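Local coordinates for mitogen-activated protein kinase, putative (Map kinase-like protein) (Leishmania major, PDB 3PG1) that probably acts as a mitogen-activated serine/threonine protein kinase, binding ATP and transferring the terminal phosphate of ATP to protein substrates, at residues 142-147 with 215-220; 155-160 with 173-178; 222-227 with 295-300. All coordinates share one frame; numbering follows the deposited sequence. Where two conformers were deposited one is given.

Interaction 1. Residues 142-147 with 215-220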
ATOM      1  N   HIS A 142     -11.033   5.086   7.823  1.00 26.54           N
ATOM      2  CA  HIS A 142     -10.671   5.338   6.427  1.00 26.42           C
ATOM      3  C   HIS A 142      -9.623   4.370   5.898  1.00 28.79           C
ATOM      4  O   HIS A 142      -9.701   3.945   4.733  1.00 27.90           O
ATOM      5  CB  HIS A 142     -10.284   6.809   6.242  1.00 28.34           C
ATOM      6  CG  HIS A 142     -11.466   7.736   6.328  1.00 32.18           C
ATOM      7  ND1 HIS A 142     -12.046   8.269   5.189  1.00 35.31           N
ATOM      8  CD2 HIS A 142     -12.169   8.151   7.407  1.00 33.48           C
ATOM      9  CE1 HIS A 142     -13.068   9.004   5.608  1.00 34.74           C
ATOM     10  NE2 HIS A 142     -13.187   8.961   6.934  1.00 34.72           N
ATOM     11  N   ILE A 143      -8.659   3.993   6.755  1.00 24.64           N
ATOM     12  CA  ILE A 143      -7.662   2.966   6.382  1.00 25.14           C
ATOM     13  C   ILE A 143      -8.391   1.663   6.064  1.00 25.81           C
ATOM     14  O   ILE A 143      -8.081   1.032   5.051  1.00 23.61           O
ATOM     15  CB  ILE A 143      -6.578   2.732   7.498  1.00 27.48           C
ATOM     16  CG1 ILE A 143      -5.625   3.956   7.660  1.00 28.61           C
ATOM     17  CG2 ILE A 143      -5.775   1.418   7.277  1.00 27.35           C
ATOM     18  CD1 ILE A 143      -4.915   4.024   9.065  1.00 28.16           C
ATOM     19  N   LEU A 144      -9.335   1.236   6.936  0.50 20.68           N
ATOM     20  CA  LEU A 144     -10.033  -0.037   6.702  0.50 18.86           C
ATOM     21  C   LEU A 144     -10.980   0.023   5.508  0.50 22.47           C
ATOM     22  O   LEU A 144     -11.155  -0.978   4.834  0.50 20.89           O
ATOM     23  CB  LEU A 144     -10.750  -0.526   7.961  0.50 17.70           C
ATOM     24  CG  LEU A 144      -9.796  -1.051   9.050  0.50 20.26           C
ATOM     25  CD1 LEU A 144     -10.528  -1.204  10.396  0.50 19.37           C
ATOM     26  CD2 LEU A 144      -9.138  -2.407   8.605  0.50 15.04           C
ATOM     27  N   LEU A 145     -11.568   1.191   5.244  1.00 21.47           N
ATOM     28  CA  LEU A 145     -12.429   1.354   4.048  1.00 22.80           C
ATOM     29  C   LEU A 145     -11.563   1.241   2.778  1.00 24.71           C
ATOM     30  O   LEU A 145     -11.973   0.592   1.838  1.00 24.17           O
ATOM     31  CB  LEU A 145     -13.175   2.702   4.056  1.00 23.55           C
ATOM     32  CG  LEU A 145     -14.414   2.771   4.950  1.00 28.23           C
ATOM     33  CD1 LEU A 145     -15.002   4.187   4.942  1.00 26.69           C
ATOM     34  CD2 LEU A 145     -15.507   1.725   4.523  1.00 30.85           C
ATOM     35  N   GLY A 146     -10.357   1.818   2.781  1.00 24.64           N
ATOM     36  CA  GLY A 146      -9.494   1.681   1.610  1.00 25.31           C
ATOM     37  C   GLY A 146      -9.123   0.211   1.408  1.00 27.96           C
ATOM     38  O   GLY A 146      -9.194  -0.285   0.293  1.00 26.68           O
ATOM     39  N   LEU A 147      -8.786  -0.520   2.493  1.00 24.33           N
ATOM     40  CA  LEU A 147      -8.501  -1.971   2.372  1.00 21.83           C
ATOM     41  C   LEU A 147      -9.733  -2.740   1.911  1.00 23.93           C
ATOM     42  O   LEU A 147      -9.630  -3.571   1.013  1.00 22.28           O
ATOM     43  CB  LEU A 147      -8.028  -2.517   3.702  1.00 22.19           C
ATOM     44  CG  LEU A 147      -6.646  -2.086   4.200  1.00 24.84           C
ATOM     45  CD1 LEU A 147      -6.376  -2.733   5.574  1.00 24.78           C
ATOM     46  CD2 LEU A 147      -5.564  -2.445   3.184  1.00 23.72           C
ATOM     47  N   VAL A 215      -3.666 -10.783   5.326  1.00 20.69           N
ATOM     48  CA  VAL A 215      -2.359 -10.194   5.704  1.00 20.58           C
ATOM     49  C   VAL A 215      -2.501  -8.664   5.952  1.00 25.18           C
ATOM     50  O   VAL A 215      -1.794  -8.084   6.795  1.00 23.39           O
ATOM     51  CB  VAL A 215      -1.208 -10.505   4.708  1.00 23.16           C
ATOM     52  CG1 VAL A 215      -1.005 -12.017   4.553  1.00 20.49           C
ATOM     53  CG2 VAL A 215      -1.380  -9.786   3.364  1.00 23.82           C
ATOM     54  N   ASP A 216      -3.397  -8.009   5.179  1.00 21.45           N
ATOM     55  CA  ASP A 216      -3.599  -6.564   5.317  1.00 21.41           C
ATOM     56  C   ASP A 216      -4.227  -6.183   6.639  1.00 25.23           C
ATOM     57  O   ASP A 216      -3.961  -5.076   7.128  1.00 23.67           O
ATOM     58  CB  ASP A 216      -4.429  -5.968   4.155  1.00 23.46           C
ATOM     59  CG  ASP A 216      -3.721  -6.051   2.813  1.00 24.58           C
ATOM     60  OD1 ASP A 216      -4.416  -5.997   1.776  1.00 23.09           O
ATOM     61  OD2 ASP A 216      -2.461  -6.155   2.804  1.00 24.02           O
ATOM     62  N   MET A 217      -5.076  -7.072   7.193  0.50 22.94           N
ATOM     63  CA  MET A 217      -5.748  -6.851   8.475  0.50 21.52           C
ATOM     64  C   MET A 217      -4.712  -6.853   9.604  0.50 24.85           C
ATOM     65  O   MET A 217      -4.841  -6.081  10.554  0.50 24.12           O
ATOM     66  CB  MET A 217      -6.874  -7.890   8.703  0.50 22.56           C
ATOM     67  CG  MET A 217      -8.138  -7.594   7.900  0.50 24.98           C
ATOM     68  SD  MET A 217      -8.705  -5.876   8.031  0.50 28.81           S
ATOM     69  CE  MET A 217      -9.242  -5.848   9.733  0.50 25.44           C
ATOM     70  N   TRP A 218      -3.671  -7.698   9.478  1.00 21.14           N
ATOM     71  CA  TRP A 218      -2.567  -7.754  10.444  1.00 22.39           C
ATOM     72  C   TRP A 218      -1.809  -6.423  10.399  1.00 24.28           C
ATOM     73  O   TRP A 218      -1.544  -5.848  11.449  1.00 23.35           O
ATOM     74  CB  TRP A 218      -1.575  -8.900  10.133  1.00 21.34           C
ATOM     75  CG  TRP A 218      -0.426  -8.893  11.124  1.00 23.14           C
ATOM     76  CD1 TRP A 218       0.747  -8.197  11.030  1.00 26.32           C
ATOM     77  CD2 TRP A 218      -0.370  -9.609  12.358  1.00 23.74           C
ATOM     78  NE1 TRP A 218       1.536  -8.455  12.128  1.00 26.22           N
ATOM     79  CE2 TRP A 218       0.885  -9.332  12.950  1.00 27.54           C
ATOM     80  CE3 TRP A 218      -1.251 -10.490  13.012  1.00 24.22           C
ATOM     81  CZ2 TRP A 218       1.250  -9.846  14.202  1.00 27.07           C
ATOM     82  CZ3 TRP A 218      -0.853 -11.070  14.203  1.00 25.84           C
ATOM     83  CH2 TRP A 218       0.361 -10.703  14.822  1.00 27.40           C
ATOM     84  N   SER A 219      -1.449  -5.946   9.190  1.00 23.30           N
ATOM     85  CA  SER A 219      -0.732  -4.669   9.046  1.00 24.85           C
ATOM     86  C   SER A 219      -1.521  -3.498   9.638  1.00 27.44           C
ATOM     87  O   SER A 219      -0.958  -2.618  10.313  1.00 25.50           O
ATOM     88  CB  SER A 219      -0.381  -4.385   7.590  1.00 25.16           C
ATOM     89  OG  SER A 219       0.253  -5.495   6.971  1.00 28.65           O
ATOM     90  N   ALA A 220      -2.825  -3.486   9.368  1.00 24.71           N
ATOM     91  CA  ALA A 220      -3.708  -2.445   9.883  1.00 23.02           C
ATOM     92  C   ALA A 220      -3.733  -2.440  11.445  1.00 24.03           C
ATOM     93  O   ALA A 220      -3.750  -1.374  12.030  1.00 23.99           O
ATOM     94  CB  ALA A 220      -5.113  -2.633   9.297  1.00 22.51           C
TER
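Leu147 of helix 133-152 points at helix 214-229 and packs on Asp216 and Ala220. These are the E and F helices of the C-terminal lobe of the kinase fold. Between these segments they run almost antiparallel, at 167°, with axes 11.0 Å apart, and no hydrogen bond passes between them. In the apolar group, Leu147 CD1 lies 3.9 Å from Ala220 CB. The small methyl of Ala220 is also approached by Leu144 CD2, and Leu144 appears to cross Met217 at about a right angle, but two conformers were deposited for both Leu144 and Met217, so the fine detail here is doubtful.

The other kind of contact is apolar against the stem of a polar group. Leu147 CD2 packs on Asp216 CB at 3.8 Å, while CD1 of the same leucine sits 3.7 Å from Asp216 O. With CG anti to its carbonyl carbon (chi1 -66°), the Asp216 carboxylate is carried past the leucine to its hydrogen-bond partners: His151 NE2 and, in the catalytic-loop backbone, His157 N at OD1, and Arg158 N at OD2. The chemistry implies a buried carboxylate, packed along its CB by leucine and satisfied by N-H donors, which would be expected to stabilise its negative charge.

Interaction 2. Residues 155-160 with 173-178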
ATOM      1  N   VAL A 155      -7.948  -7.453  -4.698  1.00 28.05           N
ATOM      2  CA  VAL A 155      -6.589  -6.941  -4.630  1.00 27.26           C
ATOM      3  C   VAL A 155      -6.099  -6.965  -3.206  1.00 29.79           C
ATOM      4  O   VAL A 155      -6.786  -6.497  -2.292  1.00 29.77           O
ATOM      5  CB  VAL A 155      -6.535  -5.528  -5.301  1.00 30.83           C
ATOM      6  CG1 VAL A 155      -5.157  -4.846  -5.127  1.00 31.41           C
ATOM      7  CG2 VAL A 155      -6.893  -5.651  -6.774  1.00 31.74           C
ATOM      8  N   VAL A 156      -4.906  -7.492  -3.014  1.00 25.56           N
ATOM      9  CA  VAL A 156      -4.299  -7.543  -1.690  1.00 25.01           C
ATOM     10  C   VAL A 156      -3.170  -6.523  -1.685  1.00 29.67           C
ATOM     11  O   VAL A 156      -2.351  -6.516  -2.626  1.00 28.71           O
ATOM     12  CB  VAL A 156      -3.791  -8.982  -1.385  1.00 27.84           C
ATOM     13  CG1 VAL A 156      -3.105  -9.036  -0.008  1.00 24.31           C
ATOM     14  CG2 VAL A 156      -4.972  -9.982  -1.439  1.00 27.60           C
ATOM     15  N   HIS A 157      -3.121  -5.643  -0.648  1.00 27.22           N
ATOM     16  CA  HIS A 157      -2.050  -4.629  -0.602  1.00 27.48           C
ATOM     17  C   HIS A 157      -0.734  -5.337  -0.415  1.00 30.96           C
ATOM     18  O   HIS A 157       0.162  -5.219  -1.253  1.00 32.44           O
ATOM     19  CB  HIS A 157      -2.281  -3.560   0.522  1.00 26.66           C
ATOM     20  CG  HIS A 157      -1.360  -2.385   0.418  1.00 29.23           C
ATOM     21  ND1 HIS A 157       0.019  -2.539   0.407  1.00 31.49           N
ATOM     22  CD2 HIS A 157      -1.651  -1.068   0.257  1.00 31.04           C
ATOM     23  CE1 HIS A 157       0.518  -1.327   0.226  1.00 31.67           C
ATOM     24  NE2 HIS A 157      -0.452  -0.411   0.126  1.00 32.11           N
ATOM     25  N   ARG A 158      -0.620  -6.090   0.666  1.00 26.88           N
ATOM     26  CA  ARG A 158       0.553  -6.887   1.023  1.00 27.53           C
ATOM     27  C   ARG A 158       1.722  -6.118   1.633  1.00 30.43           C
ATOM     28  O   ARG A 158       2.620  -6.734   2.227  1.00 29.70           O
ATOM     29  CB  ARG A 158       0.986  -7.807  -0.142  1.00 29.33           C
ATOM     30  CG  ARG A 158       1.707  -9.069   0.328  1.00 42.89           C
ATOM     31  CD  ARG A 158       2.348  -9.733  -0.878  1.00 53.41           C
ATOM     32  NE  ARG A 158       3.570 -10.446  -0.512  1.00 76.31           N
ATOM     33  CZ  ARG A 158       4.286 -11.188  -1.350  1.00 90.71           C
ATOM     34  NH1 ARG A 158       3.910 -11.322  -2.619  1.00 71.74           N
ATOM     35  NH2 ARG A 158       5.375 -11.812  -0.925  1.00 79.28           N
ATOM     36  N   ASP A 159       1.717  -4.775   1.544  1.00 26.86           N
ATOM     37  CA  ASP A 159       2.814  -4.055   2.199  1.00 27.04           C
ATOM     38  C   ASP A 159       2.287  -2.749   2.827  1.00 31.74           C
ATOM     39  O   ASP A 159       2.855  -1.668   2.605  1.00 33.14           O
ATOM     40  CB  ASP A 159       3.975  -3.798   1.211  1.00 29.34           C
ATOM     41  CG  ASP A 159       5.255  -3.277   1.891  1.00 44.10           C
ATOM     42  OD1 ASP A 159       5.461  -3.572   3.111  1.00 41.97           O
ATOM     43  OD2 ASP A 159       5.994  -2.510   1.247  1.00 51.79           O
ATOM     44  N   LEU A 160       1.187  -2.850   3.572  1.00 27.37           N
ATOM     45  CA  LEU A 160       0.587  -1.676   4.193  1.00 28.02           C
ATOM     46  C   LEU A 160       1.433  -1.268   5.386  1.00 30.94           C
ATOM     47  O   LEU A 160       1.722  -2.093   6.228  1.00 30.72           O
ATOM     48  CB  LEU A 160      -0.870  -1.931   4.633  1.00 26.27           C
ATOM     49  CG  LEU A 160      -1.602  -0.716   5.257  1.00 27.96           C
ATOM     50  CD1 LEU A 160      -2.045   0.295   4.159  1.00 26.90           C
ATOM     51  CD2 LEU A 160      -2.805  -1.160   6.084  1.00 28.29           C
ATOM     52  N   ILE A 173      -7.650  10.604   4.213  1.00 42.23           N
ATOM     53  CA  ILE A 173      -6.763   9.430   4.193  0.50 39.92           C
ATOM     54  C   ILE A 173      -6.833   8.747   2.833  1.00 38.72           C
ATOM     55  O   ILE A 173      -7.919   8.467   2.346  1.00 35.44           O
ATOM     56  CB  ILE A 173      -7.064   8.433   5.365  0.50 41.89           C
ATOM     57  CG1 ILE A 173      -6.582   8.975   6.742  0.50 43.66           C
ATOM     58  CG2 ILE A 173      -6.557   6.993   5.092  0.50 41.28           C
ATOM     59  CD1 ILE A 173      -5.075   8.788   7.125  0.50 44.06           C
ATOM     60  N   THR A 174      -5.685   8.467   2.246  1.00 34.15           N
ATOM     61  CA  THR A 174      -5.584   7.775   0.971  1.00 33.30           C
ATOM     62  C   THR A 174      -4.481   6.688   1.114  1.00 35.57           C
ATOM     63  O   THR A 174      -3.410   6.944   1.665  1.00 35.26           O
ATOM     64  CB  THR A 174      -5.259   8.808  -0.124  1.00 50.02           C
ATOM     65  OG1 THR A 174      -6.186   9.879  -0.001  1.00 61.43           O
ATOM     66  CG2 THR A 174      -5.421   8.264  -1.485  1.00 45.57           C
ATOM     67  N   ILE A 175      -4.765   5.497   0.624  1.00 31.14           N
ATOM     68  CA  ILE A 175      -3.797   4.398   0.606  1.00 31.15           C
ATOM     69  C   ILE A 175      -3.111   4.385  -0.765  1.00 33.70           C
ATOM     70  O   ILE A 175      -3.789   4.417  -1.786  1.00 32.52           O
ATOM     71  CB  ILE A 175      -4.505   3.053   0.899  1.00 31.73           C
ATOM     72  CG1 ILE A 175      -5.099   3.064   2.336  1.00 31.05           C
ATOM     73  CG2 ILE A 175      -3.511   1.859   0.712  1.00 33.44           C
ATOM     74  CD1 ILE A 175      -5.849   1.653   2.667  1.00 40.15           C
ATOM     75  N   CYS A 176      -1.790   4.245  -0.778  1.00 32.21           N
ATOM     76  CA  CYS A 176      -1.039   4.132  -2.022  1.00 34.44           C
ATOM     77  C   CYS A 176      -0.143   2.897  -1.991  1.00 36.87           C
ATOM     78  O   CYS A 176      -0.129   2.131  -1.010  1.00 34.38           O
ATOM     79  CB  CYS A 176      -0.244   5.408  -2.312  1.00 36.85           C
ATOM     80  SG  CYS A 176       1.226   5.624  -1.275  1.00 41.28           S
ATOM     81  N   ASP A 177       0.576   2.676  -3.104  1.00 35.58           N
ATOM     82  CA  ASP A 177       1.534   1.590  -3.263  1.00 35.02           C
ATOM     83  C   ASP A 177       0.914   0.183  -3.148  1.00 39.29           C
ATOM     84  O   ASP A 177       1.631  -0.766  -2.880  1.00 37.94           O
ATOM     85  CB  ASP A 177       2.702   1.761  -2.281  1.00 36.33           C
ATOM     86  CG  ASP A 177       3.641   2.884  -2.647  1.00 48.36           C
ATOM     87  OD1 ASP A 177       3.480   3.452  -3.743  1.00 46.91           O
ATOM     88  OD2 ASP A 177       4.556   3.173  -1.845  1.00 56.64           O
ATOM     89  N   PHE A 178      -0.404   0.061  -3.361  1.00 35.49           N
ATOM     90  CA  PHE A 178      -1.119  -1.211  -3.347  1.00 35.72           C
ATOM     91  C   PHE A 178      -0.848  -1.898  -4.702  1.00 47.02           C
ATOM     92  O   PHE A 178      -1.081  -3.090  -4.828  1.00 48.95           O
ATOM     93  CB  PHE A 178      -2.640  -0.959  -3.207  1.00 35.64           C
ATOM     94  CG  PHE A 178      -3.227  -0.043  -4.246  1.00 36.03           C
ATOM     95  CD1 PHE A 178      -3.733  -0.551  -5.443  1.00 38.29           C
ATOM     96  CD2 PHE A 178      -3.294   1.330  -4.030  1.00 38.03           C
ATOM     97  CE1 PHE A 178      -4.251   0.301  -6.427  1.00 39.60           C
ATOM     98  CE2 PHE A 178      -3.785   2.189  -5.024  1.00 41.87           C
ATOM     99  CZ  PHE A 178      -4.272   1.668  -6.218  1.00 40.68           C
TER
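A buried junction between two signature loops of the protein kinase fold, this contact brings His157 of the His-Arg-Asp motif against Cys176, Asp177 and Phe178, where the chain enters the segment corresponding to the DFG motif. It lies close to the centre of the chain, just beyond strand 173-175, and the imidazole of His157 carries most of it.

One hydrogen bond crosses: His157 NE2 donates to Cys176 O at 2.8 Å, with an N-H...O angle of 156° and the oxygen tilted somewhat from the ring plane. The second ring nitrogen, ND1, accepts the backbone N of Asp159 at 3.0 Å. Together the two bonds fix the rotation of the imidazole, while its faces are held by carbon. Phe178 CA stands over one face in a CH-pi contact, 3.7 Å from the ring centroid, and Leu160 CA covers the opposite face. Ile175 CG2 closes on the ring edge, 3.5 Å from His157 CD2; the same methyl meets Leu160 CD1 at 4.1 Å. The CG of His157 is anti to its backbone N (chi1 -169°), which swings the ring across to the other loop. Phe178 touches it with CB, 3.6 Å from His157 CD2, and sends its own ring off toward Ile91 and Leu150.

These histidine and phenylalanine positions contribute to the regulatory spine of active kinases. Here NE2 donates and ND1 accepts, and carbon covers both faces; an imidazole bonded through both nitrogens in this way joins the two loops in one orientation.

Interaction 3. Residues 222-227 with 295-300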
ATOM      1  N   CYS A 222      -1.288  -3.465  13.377  1.00 23.29           N
ATOM      2  CA  CYS A 222       0.034  -2.938  13.760  1.00 25.12           C
ATOM      3  C   CYS A 222      -0.006  -1.416  13.686  1.00 29.20           C
ATOM      4  O   CYS A 222       0.476  -0.760  14.587  1.00 27.32           O
ATOM      5  CB  CYS A 222       1.125  -3.499  12.850  1.00 24.91           C
ATOM      6  SG  CYS A 222       1.487  -5.248  13.152  1.00 26.82           S
ATOM      7  N   VAL A 223      -0.592  -0.866  12.611  1.00 28.68           N
ATOM      8  CA  VAL A 223      -0.705   0.593  12.432  1.00 28.79           C
ATOM      9  C   VAL A 223      -1.558   1.207  13.544  1.00 31.55           C
ATOM     10  O   VAL A 223      -1.149   2.197  14.147  1.00 30.38           O
ATOM     11  CB  VAL A 223      -1.210   0.964  11.012  1.00 31.52           C
ATOM     12  CG1 VAL A 223      -1.596   2.463  10.918  1.00 30.68           C
ATOM     13  CG2 VAL A 223      -0.149   0.616   9.963  1.00 31.24           C
ATOM     14  N   MET A 224      -2.689   0.558  13.872  1.00 28.32           N
ATOM     15  CA  MET A 224      -3.601   1.031  14.930  1.00 25.97           C
ATOM     16  C   MET A 224      -2.848   1.137  16.281  1.00 30.31           C
ATOM     17  O   MET A 224      -2.860   2.197  16.889  1.00 28.36           O
ATOM     18  CB  MET A 224      -4.803   0.094  15.055  1.00 26.05           C
ATOM     19  CG  MET A 224      -5.840   0.630  16.016  1.00 26.97           C
ATOM     20  SD  MET A 224      -7.434  -0.161  15.844  1.00 27.97           S
ATOM     21  CE  MET A 224      -8.244   0.485  17.357  1.00 25.30           C
ATOM     22  N   ALA A 225      -2.199   0.049  16.730  1.00 28.85           N
ATOM     23  CA  ALA A 225      -1.410   0.042  17.997  1.00 31.05           C
ATOM     24  C   ALA A 225      -0.307   1.111  17.980  1.00 32.51           C
ATOM     25  O   ALA A 225      -0.055   1.798  18.986  1.00 32.97           O
ATOM     26  CB  ALA A 225      -0.794  -1.344  18.221  1.00 30.99           C
ATOM     27  N   GLU A 226       0.295   1.313  16.813  1.00 28.89           N
ATOM     28  CA  GLU A 226       1.368   2.279  16.665  1.00 31.32           C
ATOM     29  C   GLU A 226       0.873   3.710  16.833  1.00 36.19           C
ATOM     30  O   GLU A 226       1.611   4.544  17.344  1.00 35.83           O
ATOM     31  CB  GLU A 226       2.069   2.114  15.320  1.00 32.44           C
ATOM     32  CG  GLU A 226       3.351   2.951  15.206  1.00 36.12           C
ATOM     33  CD  GLU A 226       4.178   2.656  13.970  1.00 43.91           C
ATOM     34  OE1 GLU A 226       4.041   1.558  13.379  1.00 36.92           O
ATOM     35  OE2 GLU A 226       4.941   3.552  13.565  1.00 37.74           O
ATOM     36  N   MET A 227      -0.366   4.001  16.412  1.00 31.11           N
ATOM     37  CA  MET A 227      -0.874   5.366  16.574  1.00 31.73           C
ATOM     38  C   MET A 227      -1.121   5.655  18.050  1.00 36.63           C
ATOM     39  O   MET A 227      -1.018   6.805  18.459  1.00 38.02           O
ATOM     40  CB  MET A 227      -2.170   5.571  15.759  1.00 32.47           C
ATOM     41  CG  MET A 227      -1.905   5.858  14.292  1.00 35.08           C
ATOM     42  SD  MET A 227      -3.372   6.394  13.376  1.00 37.16           S
ATOM     43  CE  MET A 227      -4.159   4.886  13.202  1.00 30.54           C
ATOM     44  N   ASP A 295     -10.053  -4.492  22.219  1.00 30.02           N
ATOM     45  CA  ASP A 295     -10.815  -5.631  21.741  1.00 29.42           C
ATOM     46  C   ASP A 295     -10.649  -5.741  20.220  1.00 28.39           C
ATOM     47  O   ASP A 295     -10.351  -6.818  19.719  1.00 25.07           O
ATOM     48  CB  ASP A 295     -12.294  -5.495  22.122  1.00 31.57           C
ATOM     49  CG  ASP A 295     -13.083  -6.711  21.683  1.00 38.88           C
ATOM     50  OD1 ASP A 295     -12.923  -7.782  22.319  1.00 39.72           O
ATOM     51  OD2 ASP A 295     -13.740  -6.639  20.620  1.00 31.09           O
ATOM     52  N   LEU A 296     -10.779  -4.617  19.491  1.00 24.29           N
ATOM     53  CA  LEU A 296     -10.581  -4.667  18.042  1.00 23.51           C
ATOM     54  C   LEU A 296      -9.111  -4.963  17.670  1.00 27.20           C
ATOM     55  O   LEU A 296      -8.852  -5.844  16.850  1.00 24.72           O
ATOM     56  CB  LEU A 296     -11.066  -3.360  17.381  1.00 23.63           C
ATOM     57  CG  LEU A 296     -10.737  -3.231  15.871  1.00 24.30           C
ATOM     58  CD1 LEU A 296     -11.391  -4.423  15.040  1.00 23.10           C
ATOM     59  CD2 LEU A 296     -11.213  -1.844  15.339  1.00 21.01           C
ATOM     60  N   ILE A 297      -8.151  -4.274  18.294  1.00 26.03           N
ATOM     61  CA  ILE A 297      -6.721  -4.536  18.016  1.00 24.57           C
ATOM     62  C   ILE A 297      -6.411  -6.012  18.201  1.00 24.86           C
ATOM     63  O   ILE A 297      -5.743  -6.597  17.357  1.00 22.96           O
ATOM     64  CB  ILE A 297      -5.799  -3.676  18.941  1.00 28.82           C
ATOM     65  CG1 ILE A 297      -5.879  -2.207  18.558  1.00 28.94           C
ATOM     66  CG2 ILE A 297      -4.321  -4.184  18.901  1.00 27.32           C
ATOM     67  CD1 ILE A 297      -5.279  -1.238  19.654  1.00 28.46           C
ATOM     68  N   ALA A 298      -6.870  -6.609  19.308  1.00 25.18           N
ATOM     69  CA  ALA A 298      -6.583  -8.053  19.595  1.00 26.24           C
ATOM     70  C   ALA A 298      -7.183  -8.951  18.484  1.00 26.39           C
ATOM     71  O   ALA A 298      -6.582  -9.945  18.097  1.00 26.00           O
ATOM     72  CB  ALA A 298      -7.192  -8.435  20.950  1.00 28.07           C
ATOM     73  N   LYS A 299      -8.339  -8.573  17.955  1.00 23.87           N
ATOM     74  CA  LYS A 299      -8.965  -9.334  16.843  1.00 21.33           C
ATOM     75  C   LYS A 299      -8.271  -9.188  15.516  1.00 24.12           C
ATOM     76  O   LYS A 299      -8.266 -10.118  14.721  1.00 23.57           O
ATOM     77  CB  LYS A 299     -10.435  -9.009  16.753  1.00 21.69           C
ATOM     78  CG  LYS A 299     -11.178  -9.605  17.973  1.00 23.35           C
ATOM     79  CD  LYS A 299     -12.572  -9.012  18.167  1.00 22.69           C
ATOM     80  CE  LYS A 299     -13.177  -9.689  19.405  1.00 29.93           C
ATOM     81  NZ  LYS A 299     -14.494  -9.074  19.788  1.00 29.76           N
ATOM     82  N   MET A 300      -7.679  -8.012  15.254  1.00 20.62           N
ATOM     83  CA  MET A 300      -6.903  -7.794  14.023  1.00 21.05           C
ATOM     84  C   MET A 300      -5.576  -8.529  14.134  1.00 24.68           C
ATOM     85  O   MET A 300      -4.981  -8.850  13.115  1.00 23.52           O
ATOM     86  CB  MET A 300      -6.600  -6.298  13.822  1.00 21.99           C
ATOM     87  CG  MET A 300      -7.905  -5.479  13.674  1.00 24.58           C
ATOM     88  SD  MET A 300      -7.634  -3.676  13.769  1.00 29.01           S
ATOM     89  CE  MET A 300      -7.239  -3.360  12.172  1.00 24.39           C
TER
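Met224 forms the main bump of this contact, projecting from helix 214-229 onto the surface that Leu296, Ile297 and Met300 make on helix 291-300. The side chain is fully extended, its CG anti to the backbone N (chi1 -173°), which lays CG, SD and CE in a line across Ile297. All three of these Met224 atoms come close to Ile297 CG1, the sulfur at 3.7 Å and both CG and CE at 3.8 Å.

The Met224 sulfur settles into the shallow hollow bounded by those three side chains. Leu296 CD2 forms one wall, 4.2 Å from Met224 SD. Another is the sulfur of Met300, 4.1 Å from that of Met224, and the two methionines cross at about a right angle. A bend at chi3 (85°) turns the methyl of Met300 aside after its sulfur has met that of Met224.

A smaller fit runs the other way. Ile297 sends its CD1 tip over the low surface at Ala225, coming within 4.4 Å of Ala225 CA, and it is around this pair that the backbones are nearest, Ala225 CA to Ile297 CA being 7.0 Å. Met140 and Tyr319 also pack on Met224, and Phe228 on Ile297, so the interlocking continues beyond the two segments.

The segment axes approach to 9.8 Å at 144°, an oblique, roughly antiparallel crossing. Such packing of apolar side chains against the long central helix 214-229 is typical of the helical C-terminal lobe of protein kinases, in which this helix, known as the F helix, forms the core.

After the N-terminal sheet and its helices, the chain forms helix 133-152, and interaction 1 closes a loop of 67 residues when helix 214-229 returns to it. Interaction 2 is nested inside that loop, drawing 155-160 and 173-178 together across a short hairpin of strands. The two touch through Asp216, His157 and Arg158, so the large loop and the small one share a fastening. Interaction 3 follows in series: the same helix 214-229 opens a second loop, closed by helix 291-300. Interactions 1 and 3 meet where Met300 packs on Ala220, whereas interactions 2 and 3 do not touch. Helix 214-229 thus ties the catalytic-loop region to helix 291-300.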